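Local coordinates for FAD dependent oxidoreductase domain-containing protein (Deinococcus radiodurans R1, PDB 3C4N), which binds ADP at a Rossmann-type nucleotide site and is probably an FAD-dependent oxidoreductase whose substrate is unknown, at residues S274-R279 with E319-L324; Y254-R259 with R315-D320. One frame throughout, in Å; residues are numbered along the deposited sequence.

Contact 1: S274-R279 with E319-L324; sequences SGLTLR and EDLVGL
In the mixed beta-sheet that holds strands 251-260, 276-281 and 284-288 of this probable FAD-dependent oxidoreductase, the hairpin joining strands 270-273 and 276-281 meets helix 315-324 through three leucines and a serine. Leu-324, the last residue of 319-324, lies against the turn: its CD1 rests 4.0 Å from CB of Leu-276 and 4.1 Å from CB of Ser-274, so one methyl touches residues on both sides of Gly-275. Leu-276 directs its side chain at the helix from the first position of its strand. With CG anti to the backbone N (chi1 172°), its CD1 comes 4.2 Å from CD2 of Leu-321, about one turn before Leu-324, the two side chains meeting at a slant. The CB of Leu-321 faces away from the hairpin, yet its CD2 turns back to reach Leu-276. Leu-287 of strand 284-288 touches both Leu-276 and Leu-321, and Leu-331 packs on Leu-321 and Leu-324, which extends the apolar layer between sheet and helix. No hydrogen bond crosses here. At the exposed margin, OG of Ser-274 merely lies 4.0 Å from CD2 of Leu-324.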
# COMPACT_ATOMS: atom_id res chain seq x y z
N SER A 274 -5.79 -8.28 -39.76
CA SER A 274 -5.69 -9.72 -39.55
C SER A 274 -5.53 -10.12 -38.07
O SER A 274 -4.84 -11.09 -37.75
CB SER A 274 -4.51 -10.30 -40.34
OG SER A 274 -4.72 -10.20 -41.74
N GLY A 275 -6.17 -9.36 -37.18
CA GLY A 275 -6.09 -9.68 -35.76
C GLY A 275 -4.99 -8.97 -35.00
O GLY A 275 -4.94 -9.05 -33.77
N LEU A 276 -4.08 -8.30 -35.70
CA LEU A 276 -3.01 -7.61 -35.01
C LEU A 276 -3.42 -6.16 -34.75
O LEU A 276 -4.22 -5.59 -35.50
CB LEU A 276 -1.73 -7.67 -35.85
CG LEU A 276 -0.52 -6.85 -35.41
CD1 LEU A 276 0.74 -7.51 -35.92
CD2 LEU A 276 -0.64 -5.43 -35.93
N THR A 277 -2.90 -5.56 -33.68
CA THR A 277 -3.26 -4.17 -33.36
C THR A 277 -2.04 -3.24 -33.24
O THR A 277 -1.00 -3.62 -32.73
CB THR A 277 -4.07 -4.09 -32.04
OG1 THR A 277 -5.23 -4.92 -32.13
CG2 THR A 277 -4.51 -2.68 -31.76
N LEU A 278 -2.19 -2.01 -33.73
CA LEU A 278 -1.13 -1.03 -33.62
C LEU A 278 -1.67 0.07 -32.71
O LEU A 278 -2.49 0.90 -33.11
CB LEU A 278 -0.74 -0.49 -34.99
CG LEU A 278 -0.03 -1.53 -35.89
CD1 LEU A 278 0.31 -0.94 -37.27
CD2 LEU A 278 1.25 -1.99 -35.19
N ARG A 279 -1.22 0.04 -31.45
CA ARG A 279 -1.64 0.98 -30.42
C ARG A 279 -0.68 2.14 -30.30
O ARG A 279 0.41 1.99 -29.73
CB ARG A 279 -1.76 0.25 -29.07
CG ARG A 279 -1.69 1.15 -27.81
CD ARG A 279 -2.92 2.04 -27.61
NE ARG A 279 -3.20 2.31 -26.19
CZ ARG A 279 -2.88 3.43 -25.54
NH1 ARG A 279 -2.26 4.42 -26.16
NH2 ARG A 279 -3.19 3.55 -24.25
N GLU A 319 5.49 -15.44 -37.97
CA GLU A 319 4.73 -15.84 -39.15
C GLU A 319 3.66 -14.80 -39.45
O GLU A 319 3.49 -14.40 -40.60
CB GLU A 319 4.07 -17.21 -38.93
CG GLU A 319 4.99 -18.28 -38.36
CD GLU A 319 4.33 -19.64 -38.29
OE1 GLU A 319 3.15 -19.72 -37.89
OE2 GLU A 319 4.99 -20.64 -38.64
N ASP A 320 2.93 -14.37 -38.42
CA ASP A 320 1.87 -13.38 -38.60
C ASP A 320 2.44 -12.13 -39.27
O ASP A 320 1.89 -11.63 -40.26
CB ASP A 320 1.24 -12.99 -37.25
CG ASP A 320 0.27 -14.04 -36.71
OD1 ASP A 320 -0.53 -14.59 -37.51
OD2 ASP A 320 0.29 -14.32 -35.50
N LEU A 321 3.56 -11.64 -38.74
CA LEU A 321 4.22 -10.46 -39.30
C LEU A 321 4.53 -10.66 -40.78
O LEU A 321 4.24 -9.80 -41.61
CB LEU A 321 5.52 -10.18 -38.54
CG LEU A 321 5.42 -9.81 -37.06
CD1 LEU A 321 6.81 -9.69 -36.48
CD2 LEU A 321 4.66 -8.51 -36.88
N VAL A 322 5.13 -11.80 -41.12
CA VAL A 322 5.47 -12.09 -42.50
C VAL A 322 4.22 -11.99 -43.37
O VAL A 322 4.26 -11.47 -44.48
CB VAL A 322 6.09 -13.49 -42.63
CG1 VAL A 322 6.30 -13.84 -44.10
CG2 VAL A 322 7.40 -13.54 -41.87
N GLY A 323 3.10 -12.49 -42.84
CA GLY A 323 1.85 -12.46 -43.59
C GLY A 323 1.21 -11.08 -43.68
O GLY A 323 0.31 -10.87 -44.49
N LEU A 324 1.69 -10.15 -42.87
CA LEU A 324 1.14 -8.80 -42.88
C LEU A 324 2.08 -7.73 -43.44
O LEU A 324 1.67 -6.60 -43.67
CB LEU A 324 0.72 -8.40 -41.47
CG LEU A 324 -0.75 -8.60 -41.14
CD1 LEU A 324 -0.97 -8.40 -39.66
CD2 LEU A 324 -1.60 -7.65 -41.96

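Contact 2: Y254-R259 with R315-D320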
# COMPACT_ATOMS: atom_id res chain seq x y z
N TYR A 254 0.52 -16.64 -23.60
CA TYR A 254 1.58 -15.68 -23.42
C TYR A 254 1.61 -14.80 -24.64
O TYR A 254 1.78 -15.26 -25.77
CB TYR A 254 2.93 -16.34 -23.27
CG TYR A 254 4.05 -15.36 -23.00
CD1 TYR A 254 4.10 -14.64 -21.81
CD2 TYR A 254 5.09 -15.19 -23.91
CE1 TYR A 254 5.16 -13.79 -21.53
CE2 TYR A 254 6.15 -14.34 -23.64
CZ TYR A 254 6.19 -13.65 -22.45
OH TYR A 254 7.28 -12.88 -22.15
N ARG A 255 1.46 -13.50 -24.39
CA ARG A 255 1.44 -12.53 -25.46
C ARG A 255 2.53 -11.49 -25.24
O ARG A 255 2.70 -10.99 -24.13
CB ARG A 255 0.08 -11.86 -25.50
CG ARG A 255 -0.05 -10.77 -26.52
CD ARG A 255 -1.33 -9.99 -26.24
NE ARG A 255 -2.33 -10.18 -27.28
CZ ARG A 255 -3.60 -9.83 -27.15
NH1 ARG A 255 -4.03 -9.28 -26.02
NH2 ARG A 255 -4.44 -10.02 -28.16
N GLN A 256 3.25 -11.19 -26.31
CA GLN A 256 4.32 -10.23 -26.26
C GLN A 256 3.82 -8.90 -26.82
O GLN A 256 2.87 -8.87 -27.59
CB GLN A 256 5.50 -10.75 -27.09
CG GLN A 256 5.94 -12.15 -26.69
CD GLN A 256 7.07 -12.66 -27.56
OE1 GLN A 256 6.90 -12.92 -28.76
NE2 GLN A 256 8.24 -12.82 -26.95
N PHE A 257 4.45 -7.80 -26.42
CA PHE A 257 4.04 -6.49 -26.90
C PHE A 257 5.20 -5.68 -27.47
O PHE A 257 5.50 -4.57 -26.99
CB PHE A 257 3.36 -5.69 -25.78
CG PHE A 257 2.24 -6.44 -25.10
CD1 PHE A 257 2.52 -7.40 -24.13
CD2 PHE A 257 0.92 -6.16 -25.40
CE1 PHE A 257 1.49 -8.08 -23.47
CE2 PHE A 257 -0.12 -6.82 -24.75
CZ PHE A 257 0.16 -7.78 -23.78
N PRO A 258 5.88 -6.21 -28.50
CA PRO A 258 7.01 -5.48 -29.08
C PRO A 258 6.61 -4.08 -29.54
O PRO A 258 5.48 -3.85 -29.98
CB PRO A 258 7.46 -6.38 -30.23
CG PRO A 258 6.22 -7.14 -30.59
CD PRO A 258 5.59 -7.44 -29.26
N ARG A 259 7.55 -3.14 -29.43
CA ARG A 259 7.31 -1.75 -29.82
C ARG A 259 7.74 -1.40 -31.24
O ARG A 259 8.77 -1.87 -31.73
CB ARG A 259 7.99 -0.80 -28.84
CG ARG A 259 7.83 0.64 -29.27
CD ARG A 259 7.99 1.61 -28.13
NE ARG A 259 8.30 2.90 -28.68
CZ ARG A 259 7.70 4.09 -28.62
NH1 ARG A 259 6.58 4.39 -27.99
NH2 ARG A 259 8.34 5.02 -29.30
N ARG A 315 7.60 -17.85 -32.70
CA ARG A 315 7.45 -18.29 -34.08
C ARG A 315 6.11 -17.83 -34.66
O ARG A 315 6.05 -17.29 -35.77
CB ARG A 315 7.58 -19.82 -34.14
CG ARG A 315 7.31 -20.46 -35.50
CD ARG A 315 7.33 -22.00 -35.40
NE ARG A 315 6.49 -22.50 -34.31
CZ ARG A 315 5.15 -22.48 -34.32
NH1 ARG A 315 4.49 -21.99 -35.36
NH2 ARG A 315 4.48 -22.94 -33.26
N GLU A 316 5.04 -18.00 -33.89
CA GLU A 316 3.73 -17.60 -34.37
C GLU A 316 3.59 -16.13 -34.70
O GLU A 316 2.95 -15.77 -35.69
CB GLU A 316 2.66 -18.01 -33.37
CG GLU A 316 2.45 -19.50 -33.34
CD GLU A 316 1.15 -19.87 -32.68
OE1 GLU A 316 1.04 -19.65 -31.46
OE2 GLU A 316 0.25 -20.38 -33.39
N LEU A 317 4.19 -15.27 -33.88
CA LEU A 317 4.12 -13.84 -34.13
C LEU A 317 4.93 -13.53 -35.39
O LEU A 317 4.51 -12.73 -36.23
CB LEU A 317 4.70 -13.06 -32.94
CG LEU A 317 4.11 -11.66 -32.69
CD1 LEU A 317 5.01 -10.90 -31.73
CD2 LEU A 317 3.97 -10.89 -33.99
N LEU A 318 6.08 -14.18 -35.52
CA LEU A 318 6.95 -14.01 -36.67
C LEU A 318 6.19 -14.32 -37.95
O LEU A 318 6.23 -13.55 -38.91
CB LEU A 318 8.16 -14.94 -36.56
CG LEU A 318 9.53 -14.41 -36.11
CD1 LEU A 318 9.40 -13.02 -35.48
CD2 LEU A 318 10.14 -15.40 -35.13
N GLU A 319 5.49 -15.44 -37.97
CA GLU A 319 4.73 -15.84 -39.15
C GLU A 319 3.66 -14.80 -39.45
O GLU A 319 3.49 -14.40 -40.60
CB GLU A 319 4.07 -17.21 -38.93
CG GLU A 319 4.99 -18.28 -38.36
CD GLU A 319 4.33 -19.64 -38.29
OE1 GLU A 319 3.15 -19.72 -37.89
OE2 GLU A 319 4.99 -20.64 -38.64
N ASP A 320 2.93 -14.37 -38.42
CA ASP A 320 1.87 -13.38 -38.60
C ASP A 320 2.44 -12.13 -39.27
O ASP A 320 1.89 -11.63 -40.26
CB ASP A 320 1.24 -12.99 -37.25
CG ASP A 320 0.27 -14.04 -36.71
OD1 ASP A 320 -0.53 -14.59 -37.51
OD2 ASP A 320 0.29 -14.32 -35.50
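A single methyl group, CD1 of Leu-317, meets both Gln-256 and Pro-258. The leucine projects from the helix toward 254-259 with CG turned anti to its own N (chi1 -150°, some 30° short of fully staggered), and this rotation carries CD1 to the strand. The proline ring points its CG at the leucine, CG of Pro-258 standing 4.1 Å from CD1 of Leu-317. Gln-256 approaches differently, its side chain crossing that of the leucine, with OE1 of Gln-256 4.1 Å from CD1 of Leu-317. This is helix-on-sheet packing: residues 315-320 begin the helix laid over strand 251-260. The glutamine amide is buried, and both its ends have partners just before the helix: NE2 donates to the carbonyl O of Gly-312, while OE1 accepts from the backbone N of Arg-314. An extended chain beyond CG (chi2 178°) takes the amide out to that backbone, and the two bonds would restrain its rotation and settle which end is oxygen. Pro-289 and Leu-287 continue the apolar surroundings, the former against Leu-317 and the latter against Pro-258. On the helix itself, NH1 of Arg-315 pairs loosely with OE2 of Glu-319, at 3.6 Å.

In the fold
Following the chain from the N terminus, strand 251-260 comes first and supplies one side of contact 2; the chain then runs through strand 270-273 and the turn into strand 276-281, which supplies one side of contact 1. After strand 284-288 and a long loop it enters helix 315-324, where both contacts close. Because 254-259 pairs with the start of the helix and 274-279 with its later part, the two closures cross rather than nest, overlapping at Glu-319 and Asp-320. Their centres lie about 9 Å apart. Strand 284-288 runs antiparallel to both 251-260 and 276-281, so the helix bridges two strands that flank a common neighbour in one mixed sheet.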